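Local coordinates for alpha-1,2-mannosidase (Trichoderma reesei, PDB 1HCU), which probably trims alpha-1,2-linked mannose residues from high-mannose N-glycans, as a calcium-dependent family 47 glycosyl hydrolase, at residues Gly281-Thr286 against Val358-Gly363. Numbering follows the deposited sequence.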
ATOM      1  N   GLY A 281       0.973   7.239 -19.810  1.00 12.55           N
ATOM      2  CA  GLY A 281       0.918   8.628 -19.389  1.00 13.73           C
ATOM      3  C   GLY A 281      -0.185   9.299 -20.185  1.00 14.56           C
ATOM      4  O   GLY A 281      -0.190   9.238 -21.415  1.00 15.21           O
ATOM      5  N   SER A 282      -1.130   9.932 -19.500  1.00 13.63           N
ATOM      6  CA  SER A 282      -2.241  10.578 -20.189  1.00 14.69           C
ATOM      7  C   SER A 282      -2.479  11.993 -19.655  1.00 15.64           C
ATOM      8  O   SER A 282      -2.306  12.256 -18.453  1.00 17.16           O
ATOM      9  CB  SER A 282      -3.502   9.714 -20.027  1.00 13.94           C
ATOM     10  OG  SER A 282      -4.605  10.243 -20.744  1.00 15.71           O
ATOM     11  N   HIS A 283      -2.877  12.903 -20.542  1.00 14.00           N
ATOM     12  CA  HIS A 283      -3.117  14.291 -20.145  1.00 13.44           C
ATOM     13  C   HIS A 283      -4.563  14.714 -20.366  1.00 11.95           C
ATOM     14  O   HIS A 283      -5.096  14.549 -21.456  1.00 11.29           O
ATOM     15  CB  HIS A 283      -2.188  15.230 -20.934  1.00 12.77           C
ATOM     16  CG  HIS A 283      -0.748  14.825 -20.899  1.00 12.54           C
ATOM     17  ND1 HIS A 283       0.001  14.830 -19.740  1.00 14.75           N
ATOM     18  CD2 HIS A 283       0.070  14.365 -21.872  1.00 13.48           C
ATOM     19  CE1 HIS A 283       1.219  14.388 -20.002  1.00 15.15           C
ATOM     20  NE2 HIS A 283       1.287  14.098 -21.289  1.00 16.34           N
ATOM     21  N   PRO A 284      -5.222  15.253 -19.324  1.00 11.79           N
ATOM     22  CA  PRO A 284      -6.616  15.693 -19.456  1.00 12.49           C
ATOM     23  C   PRO A 284      -6.728  16.788 -20.513  1.00 12.69           C
ATOM     24  O   PRO A 284      -5.927  17.722 -20.537  1.00 12.14           O
ATOM     25  CB  PRO A 284      -6.951  16.224 -18.067  1.00 12.05           C
ATOM     26  CG  PRO A 284      -6.104  15.383 -17.174  1.00 14.33           C
ATOM     27  CD  PRO A 284      -4.780  15.340 -17.923  1.00 12.50           C
ATOM     28  N   SER A 285      -7.727  16.670 -21.379  1.00 12.18           N
ATOM     29  CA  SER A 285      -7.926  17.639 -22.443  1.00 14.04           C
ATOM     30  C   SER A 285      -8.055  19.086 -21.939  1.00 14.02           C
ATOM     31  O   SER A 285      -7.646  20.014 -22.625  1.00 14.75           O
ATOM     32  CB  SER A 285      -9.158  17.256 -23.283  1.00 13.62           C
ATOM     33  OG  SER A 285     -10.351  17.274 -22.516  1.00 15.00           O
ATOM     34  N   THR A 286      -8.606  19.281 -20.743  1.00 14.29           N
ATOM     35  CA  THR A 286      -8.770  20.632 -20.199  1.00 15.00           C
ATOM     36  C   THR A 286      -7.600  21.097 -19.345  1.00 15.59           C
ATOM     37  O   THR A 286      -7.503  22.277 -19.011  1.00 15.87           O
ATOM     38  CB  THR A 286     -10.038  20.746 -19.333  1.00 15.79           C
ATOM     39  OG1 THR A 286     -10.042  19.692 -18.357  1.00 16.96           O
ATOM     40  CG2 THR A 286     -11.284  20.665 -20.194  1.00 12.60           C
ATOM     41  N   VAL A 358     -10.695  13.227 -20.285  1.00 14.61           N
ATOM     42  CA  VAL A 358     -10.708  13.002 -21.720  1.00 13.46           C
ATOM     43  C   VAL A 358      -9.248  13.036 -22.160  1.00 14.85           C
ATOM     44  O   VAL A 358      -8.555  14.034 -21.942  1.00 14.85           O
ATOM     45  CB  VAL A 358     -11.490  14.109 -22.460  1.00 13.35           C
ATOM     46  CG1 VAL A 358     -11.509  13.816 -23.949  1.00 12.57           C
ATOM     47  CG2 VAL A 358     -12.918  14.200 -21.929  1.00 12.29           C
ATOM     48  N   ASP A 359      -8.769  11.944 -22.751  1.00 15.16           N
ATOM     49  CA  ASP A 359      -7.381  11.890 -23.208  1.00 16.15           C
ATOM     50  C   ASP A 359      -7.166  13.007 -24.222  1.00 17.41           C
ATOM     51  O   ASP A 359      -7.858  13.060 -25.234  1.00 17.52           O
ATOM     52  CB  ASP A 359      -7.091  10.544 -23.867  1.00 16.43           C
ATOM     53  CG  ASP A 359      -5.632  10.379 -24.222  1.00 18.05           C
ATOM     54  OD1 ASP A 359      -4.947   9.565 -23.560  1.00 20.41           O
ATOM     55  OD2 ASP A 359      -5.165  11.065 -25.160  1.00 19.15           O
ATOM     56  N   SER A 360      -6.206  13.889 -23.964  1.00 18.58           N
ATOM     57  CA  SER A 360      -5.946  15.012 -24.871  1.00 22.81           C
ATOM     58  C   SER A 360      -5.407  14.613 -26.235  1.00 24.52           C
ATOM     59  O   SER A 360      -5.514  15.376 -27.191  1.00 26.83           O
ATOM     60  CB  SER A 360      -4.962  15.999 -24.241  1.00 21.25           C
ATOM     61  OG  SER A 360      -3.659  15.446 -24.176  1.00 24.07           O
ATOM     62  N   VAL A 361      -4.823  13.426 -26.329  1.00 26.02           N
ATOM     63  CA  VAL A 361      -4.257  12.977 -27.588  1.00 28.31           C
ATOM     64  C   VAL A 361      -5.223  12.156 -28.426  1.00 30.01           C
ATOM     65  O   VAL A 361      -5.618  12.571 -29.514  1.00 30.22           O
ATOM     66  CB  VAL A 361      -2.976  12.150 -27.353  1.00 28.66           C
ATOM     67  CG1 VAL A 361      -2.458  11.590 -28.668  1.00 28.91           C
ATOM     68  CG2 VAL A 361      -1.914  13.027 -26.702  1.00 27.93           C
ATOM     69  N   THR A 362      -5.610  10.990 -27.924  1.00 30.82           N
ATOM     70  CA  THR A 362      -6.521  10.136 -28.667  1.00 30.79           C
ATOM     71  C   THR A 362      -7.975  10.570 -28.617  1.00 28.97           C
ATOM     72  O   THR A 362      -8.823   9.963 -29.262  1.00 28.60           O
ATOM     73  CB  THR A 362      -6.467   8.693 -28.178  1.00 31.77           C
ATOM     74  OG1 THR A 362      -7.514   7.950 -28.817  1.00 40.13           O
ATOM     75  CG2 THR A 362      -6.665   8.628 -26.677  1.00 32.74           C
ATOM     76  N   GLY A 363      -8.271  11.617 -27.856  1.00 28.72           N
ATOM     77  CA  GLY A 363      -9.649  12.065 -27.751  1.00 27.81           C
ATOM     78  C   GLY A 363     -10.504  11.055 -27.004  1.00 28.35           C
ATOM     79  O   GLY A 363     -11.698  11.277 -26.794  1.00 26.14           O
TER
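Extended first torsions, chi1 -176° in Ser282 and -174° in Asp359, put each side chain's outer group opposite its own backbone N, and hydroxyl and carboxylate meet across the contact: Ser282 OG donates to Asp359 OD1 at 2.9 Å, from well above the carboxylate plane. The same hydroxyl accepts from the indole Trp357 NE1. The other carboxylate oxygen, Asp359 OD2, faces its own loop and accepts from Val361 N at 2.7 Å (an Asx turn) and Thr362 N at 2.8 Å (an Asx motif), reached from opposite faces of the carboxylate plane. Beside this, the backbones join in a single bridge at Pro284 and Asp359: Ser360 N donates to His283 O (2.8 Å), and Ser285 N to Val358 O (2.8 Å). Ser285 OG lies 3.4 Å from Val358 CB and bonds Tyr376 OH, which also binds Val358 N. Replacing Asp359 by alanine removes both oxygens, which is likely to leave the Ser282 hydroxyl without this acceptor and the amides of Val361 and Thr362 without theirs, so that the turn could shift. The contact thus ties strand 281-282 to the loop after strand 354-356, one carboxylate both shaping its own turn and fastening it to Ser282.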